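Local atomic coordinates of putative tetR-family transcriptional regulatory protein (PDB entry 2DG8), a protein that probably acts as a dimeric TetR-family transcriptional regulator, binding DNA through an N-terminal helix-turn-helix domain. Residues L19-I22 and A23-I27; V105-Q108 and E109-L113; A115-P118 and A119-E122. All coordinates share one frame; numbering follows the deposited sequence.

Contact 1. Residues L19-I22 and A23-I27; sequences LDLI and AEEGI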
# COMPACT_ATOMS: atom_id res chain seq x y z
N LEU A 19 -10.07 2.16 15.94
CA LEU A 19 -10.08 2.05 14.48
C LEU A 19 -10.65 3.34 13.89
O LEU A 19 -10.09 3.89 12.95
CB LEU A 19 -10.92 0.83 14.06
CG LEU A 19 -10.22 -0.38 13.43
CD1 LEU A 19 -8.73 -0.42 13.71
CD2 LEU A 19 -10.92 -1.63 13.94
N ASP A 20 -11.77 3.81 14.44
CA ASP A 20 -12.39 5.05 13.98
C ASP A 20 -11.34 6.17 14.07
O ASP A 20 -11.13 6.91 13.11
CB ASP A 20 -13.58 5.44 14.88
CG ASP A 20 -14.79 4.55 14.68
OD1 ASP A 20 -15.72 4.63 15.52
OD2 ASP A 20 -14.83 3.77 13.70
N LEU A 21 -10.71 6.29 15.23
CA LEU A 21 -9.69 7.31 15.47
C LEU A 21 -8.56 7.25 14.45
O LEU A 21 -8.22 8.27 13.84
CB LEU A 21 -9.13 7.15 16.90
CG LEU A 21 -8.09 8.15 17.43
CD1 LEU A 21 -6.75 7.93 16.75
CD2 LEU A 21 -8.59 9.57 17.22
N ILE A 22 -7.97 6.08 14.25
CA ILE A 22 -6.88 5.95 13.28
C ILE A 22 -7.35 6.33 11.88
O ILE A 22 -6.67 7.09 11.18
CB ILE A 22 -6.31 4.50 13.27
CG1 ILE A 22 -5.64 4.19 14.61
CG2 ILE A 22 -5.30 4.33 12.13
CD1 ILE A 22 -5.15 2.76 14.74
N ALA A 23 -8.51 5.83 11.47
CA ALA A 23 -9.05 6.13 10.14
C ALA A 23 -9.25 7.63 9.93
O ALA A 23 -8.89 8.18 8.90
CB ALA A 23 -10.36 5.40 9.94
N GLU A 24 -9.83 8.30 10.92
CA GLU A 24 -10.11 9.72 10.84
C GLU A 24 -8.94 10.67 11.06
O GLU A 24 -8.72 11.59 10.27
CB GLU A 24 -11.23 10.09 11.81
CG GLU A 24 -12.58 9.47 11.49
CD GLU A 24 -13.62 9.74 12.58
OE1 GLU A 24 -13.79 10.92 12.97
OE2 GLU A 24 -14.27 8.77 13.03
N GLU A 25 -8.18 10.46 12.13
CA GLU A 25 -7.07 11.36 12.47
C GLU A 25 -5.66 10.84 12.24
O GLU A 25 -4.70 11.61 12.34
CB GLU A 25 -7.21 11.80 13.93
CG GLU A 25 -8.50 12.56 14.24
CD GLU A 25 -8.67 12.86 15.73
OE1 GLU A 25 -7.70 13.33 16.36
OE2 GLU A 25 -9.77 12.63 16.26
N GLY A 26 -5.53 9.54 11.97
CA GLY A 26 -4.21 8.98 11.75
C GLY A 26 -3.64 8.29 12.98
O GLY A 26 -4.06 8.55 14.11
N ILE A 27 -2.67 7.42 12.74
CA ILE A 27 -2.02 6.66 13.79
C ILE A 27 -1.37 7.50 14.90
O ILE A 27 -1.48 7.16 16.08
CB ILE A 27 -0.96 5.70 13.18
CG1 ILE A 27 -0.49 4.70 14.23
CG2 ILE A 27 0.21 6.50 12.63
CD1 ILE A 27 -1.54 3.69 14.62

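Contact 2. Residues V105-Q108 and E109-L113; sequences VLTQ and ELYTL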
# COMPACT_ATOMS: atom_id res chain seq x y z
N VAL A 105 -8.02 3.54 3.98
CA VAL A 105 -7.14 4.29 4.88
C VAL A 105 -6.57 3.39 5.99
O VAL A 105 -5.37 3.46 6.29
CB VAL A 105 -7.91 5.50 5.52
CG1 VAL A 105 -7.06 6.17 6.59
CG2 VAL A 105 -8.27 6.50 4.44
N LEU A 106 -7.40 2.54 6.59
CA LEU A 106 -6.94 1.65 7.65
C LEU A 106 -5.94 0.65 7.08
O LEU A 106 -4.94 0.31 7.72
CB LEU A 106 -8.12 0.93 8.30
CG LEU A 106 -9.06 1.81 9.15
CD1 LEU A 106 -10.27 1.00 9.65
CD2 LEU A 106 -8.28 2.39 10.34
N THR A 107 -6.19 0.20 5.86
CA THR A 107 -5.28 -0.72 5.21
C THR A 107 -3.92 -0.03 5.06
O THR A 107 -2.89 -0.59 5.40
CB THR A 107 -5.78 -1.14 3.80
OG1 THR A 107 -7.04 -1.80 3.91
CG2 THR A 107 -4.80 -2.08 3.14
N GLN A 108 -3.93 1.19 4.54
CA GLN A 108 -2.67 1.90 4.35
C GLN A 108 -1.99 2.26 5.67
O GLN A 108 -0.76 2.27 5.75
CB GLN A 108 -2.89 3.15 3.49
CG GLN A 108 -3.44 2.84 2.10
CD GLN A 108 -2.55 1.87 1.32
OE1 GLN A 108 -3.05 0.99 0.63
NE2 GLN A 108 -1.24 2.03 1.43
N GLU A 109 -2.77 2.57 6.70
CA GLU A 109 -2.17 2.90 7.99
C GLU A 109 -1.41 1.67 8.47
O GLU A 109 -0.25 1.77 8.88
CB GLU A 109 -3.24 3.28 9.03
CG GLU A 109 -3.79 4.69 8.88
CD GLU A 109 -2.81 5.77 9.33
OE1 GLU A 109 -1.77 5.43 9.93
OE2 GLU A 109 -3.09 6.97 9.11
N LEU A 110 -2.06 0.51 8.40
CA LEU A 110 -1.43 -0.72 8.84
C LEU A 110 -0.13 -1.00 8.11
O LEU A 110 0.88 -1.34 8.72
CB LEU A 110 -2.37 -1.91 8.67
CG LEU A 110 -1.72 -3.26 8.98
CD1 LEU A 110 -1.10 -3.23 10.36
CD2 LEU A 110 -2.74 -4.37 8.87
N TYR A 111 -0.15 -0.85 6.79
CA TYR A 111 1.05 -1.09 5.98
C TYR A 111 2.21 -0.18 6.37
O TYR A 111 3.36 -0.61 6.37
CB TYR A 111 0.72 -0.91 4.49
CG TYR A 111 -0.15 -2.00 3.92
CD1 TYR A 111 -0.68 -1.89 2.63
CD2 TYR A 111 -0.44 -3.15 4.65
CE1 TYR A 111 -1.48 -2.90 2.10
CE2 TYR A 111 -1.23 -4.15 4.14
CZ TYR A 111 -1.74 -4.03 2.87
OH TYR A 111 -2.53 -5.03 2.37
N THR A 112 1.91 1.08 6.70
CA THR A 112 2.97 2.01 7.10
C THR A 112 3.52 1.57 8.44
O THR A 112 4.73 1.59 8.66
CB THR A 112 2.44 3.48 7.20
OG1 THR A 112 1.92 3.88 5.93
CG2 THR A 112 3.56 4.45 7.57
N LEU A 113 2.63 1.16 9.34
CA LEU A 113 3.04 0.70 10.66
C LEU A 113 3.95 -0.53 10.53
O LEU A 113 5.02 -0.59 11.15
CB LEU A 113 1.81 0.36 11.51
CG LEU A 113 2.01 -0.05 12.98
CD1 LEU A 113 2.80 1.01 13.75
CD2 LEU A 113 0.64 -0.24 13.62

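Contact 3. Residues A115-P118 and A119-E122; sequences ARQP and AYRE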
# COMPACT_ATOMS: atom_id res chain seq x y z
N ALA A 115 5.68 -1.40 7.98
CA ALA A 115 6.92 -1.03 7.30
C ALA A 115 7.92 -0.48 8.32
O ALA A 115 9.11 -0.83 8.30
CB ALA A 115 6.65 0.02 6.25
N ARG A 116 7.42 0.37 9.21
CA ARG A 116 8.24 1.01 10.24
C ARG A 116 8.66 0.09 11.38
O ARG A 116 9.83 0.04 11.74
CB ARG A 116 7.51 2.23 10.82
CG ARG A 116 7.38 3.42 9.88
CD ARG A 116 6.67 4.57 10.58
NE ARG A 116 6.50 5.76 9.75
CZ ARG A 116 7.50 6.53 9.33
NH1 ARG A 116 7.24 7.59 8.58
NH2 ARG A 116 8.75 6.25 9.66
N GLN A 117 7.69 -0.64 11.95
CA GLN A 117 7.96 -1.54 13.07
C GLN A 117 7.72 -3.00 12.71
O GLN A 117 6.59 -3.48 12.80
CB GLN A 117 7.08 -1.15 14.27
CG GLN A 117 7.35 0.24 14.81
CD GLN A 117 6.35 0.67 15.87
OE1 GLN A 117 6.01 -0.09 16.76
NE2 GLN A 117 5.87 1.91 15.77
N PRO A 118 8.78 -3.72 12.32
CA PRO A 118 8.74 -5.13 11.92
C PRO A 118 7.81 -6.02 12.74
O PRO A 118 7.16 -6.92 12.20
CB PRO A 118 10.20 -5.56 12.05
CG PRO A 118 10.93 -4.32 11.63
CD PRO A 118 10.17 -3.23 12.36
N ALA A 119 7.73 -5.78 14.04
CA ALA A 119 6.86 -6.57 14.90
C ALA A 119 5.45 -6.64 14.32
O ALA A 119 4.78 -7.67 14.41
CB ALA A 119 6.82 -5.99 16.30
N TYR A 120 5.00 -5.55 13.71
CA TYR A 120 3.65 -5.54 13.14
C TYR A 120 3.49 -6.32 11.84
O TYR A 120 2.38 -6.49 11.35
CB TYR A 120 3.16 -4.10 12.97
CG TYR A 120 2.78 -3.45 14.29
CD1 TYR A 120 3.70 -2.68 15.00
CD2 TYR A 120 1.51 -3.64 14.84
CE1 TYR A 120 3.36 -2.11 16.24
CE2 TYR A 120 1.16 -3.07 16.08
CZ TYR A 120 2.09 -2.31 16.77
OH TYR A 120 1.77 -1.76 17.98
N ARG A 121 4.60 -6.82 11.29
CA ARG A 121 4.54 -7.60 10.07
C ARG A 121 3.95 -8.97 10.39
O ARG A 121 3.61 -9.74 9.48
CB ARG A 121 5.92 -7.72 9.43
CG ARG A 121 6.40 -6.38 8.91
CD ARG A 121 7.75 -6.45 8.25
NE ARG A 121 8.30 -5.10 8.09
CZ ARG A 121 9.54 -4.84 7.71
NH1 ARG A 121 9.95 -3.58 7.59
NH2 ARG A 121 10.39 -5.83 7.45
N GLU A 122 3.83 -9.27 11.68
CA GLU A 122 3.21 -10.52 12.12
C GLU A 122 1.74 -10.40 11.74
O GLU A 122 1.08 -11.39 11.40
CB GLU A 122 3.31 -10.69 13.64
CG GLU A 122 4.65 -11.16 14.15
CD GLU A 122 4.69 -11.22 15.67
OE1 GLU A 122 3.74 -11.76 16.27
OE2 GLU A 122 5.67 -10.73 16.25

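Contact 1. Residues L19-I22 and A23-I27
Ile22 O is gripped by the amide of Gly26, 2.8 Å from N to O, and by the NH1 of Arg116 of the second subunit, so the last turn of helix 10-25 is tied both to its own chain and to the dimer partner. This helix opens the DNA-binding domain of the TetR family. The Gly26 bond is bent, 133° at the hydrogen, and its donor stands well above the carbonyl plane, as the chain leaves the helix; Gly26 itself has positive phi, and at its backbone angles a CB would jam against the carbonyl oxygen of Glu25. One residue earlier the bond is regular: Glu25 N meets Leu21 O at 2.8 Å. Past the turn the Ile22 and Ile27 side chains run alongside each other, their CD1 methyls 3.7 Å apart. Ile22 CG1 stands beside its backbone N (chi1 -66°), which sends CD1 to that meeting, while Leu57 and Phe61 of helix 53-77 pack on the same side chain. With an alanine in place of Ile22, a gap would probably open between Ile27 and these two residues, leaving Ile27 CD1 without its Ile22 methyl. On another side of the helix, Glu24 and Glu25 both salt-bridge to Arg38, and Glu25 also to Arg29; Asp20 pairs with Arg102 of helix 101-116. Leu21, its CG anti to the backbone N (chi1 -177°), runs obliquely across the Glu25 side chain, bringing CD2 to 3.4 Å from Glu25 OE2.

Contact 2. Residues V105-Q108 and E109-L113
Thr107 CG2 sits over one face of the Tyr111 ring, 4.0 Å from its centroid and 29° off the normal, a CH-pi contact between residues one turn apart on helix 101-116 of the TetR C-terminal domain. The two side chains run alongside each other. With Thr107 CG2 anti to its own backbone N, the methyl reaches the outer half of the ring, 3.6 Å from both CE1 and CZ of Tyr111. Thr107 O lies over the same face, near the rim, 3.4 Å from Tyr111 CG, while accepting the Tyr111 amide. Glu152 takes the phenol OH, and Asp103 O receives Thr107 OG1, so both polar ends are held from outside this stretch. This is the tight part. Gln108 fits more loosely: its chain, bent at chi2 (-56°), swings NE2 to 4.1 Å from Tyr111 CD1, the amide plane perpendicular to the ring, and NE2 is buried without a polar partner in the model. This flank also meets the second subunit: Gln108 packs on Tyr111 of the other chain, and Glu109 forms a salt bridge with Arg116 of that chain. Leu106 and Leu110 turn instead to their own subunit, where Phe64 and Phe61 of helix 53-77 cover them. Close to the dimer contact, Gln108 O accepts two donors from Thr112, the backbone N and the hydroxyl OG1, each 3.1 Å away and approaching from opposite faces of the carbonyl plane.

Contact 3. Residues A115-P118 and A119-E122
Arg121 reaches back over the turn and gives an NH1 hydrogen bond to Ala115 O, 3.0 Å long and bent to 146° at the hydrogen, the acceptor lying at the edge of the guanidinium, close to its plane. Pro118 covers one guanidinium face, its CG 4.2 Å above the centre. The chain from CG to NE is extended, which carries the charged end past the proline to the last turn of helix 101-116; there NE bonds to Ala114 O, giving the group a second backbone acceptor, so two successive carbonyls fix the direction in which the guanidinium points. Beside it, Gln117 and Tyr120 run side by side, with Gln117 OE1 3.4 Å from Tyr120 CE1 at the ring edge and the amide and ring planes 76° apart. Two short backbone bonds position these side chains: Tyr120 N to Gln117 O, 2.8 Å, and Arg121 N to Pro118 O, 2.7 Å, each spanning three residues in the 3-10 manner. The turn thus joins helix 101-116 to helix 121-135. Tyr120 packs against Leu57 and Arg58 of helix 53-77, Glu122 salt-bridges to Arg58 of that helix, and Arg121 packs on Ala159 of the second subunit.

In the fold
Contacts 1 and 2 join the two domains of the chain: their centres are 10 Å apart and they touch directly, with Ile27 CB 3.4 Å from Glu109 OE1 and Leu19 O 3.5 Å from Leu106 CD2. Contact 3 continues from contact 2 along the same helix, 11 Å between centres, and meets it where Leu113 CD2 lies 3.7 Å from Tyr120 CD2. Contacts 1 and 3 do not touch within a chain, their nearest atoms being about 7 Å apart. Across the dimer they are linked: Arg116 of contact 3 in one subunit reaches contacts 1 and 2 of the other, including Ala23 O. This joint could couple the C-terminal domain to the DNA-binding helices.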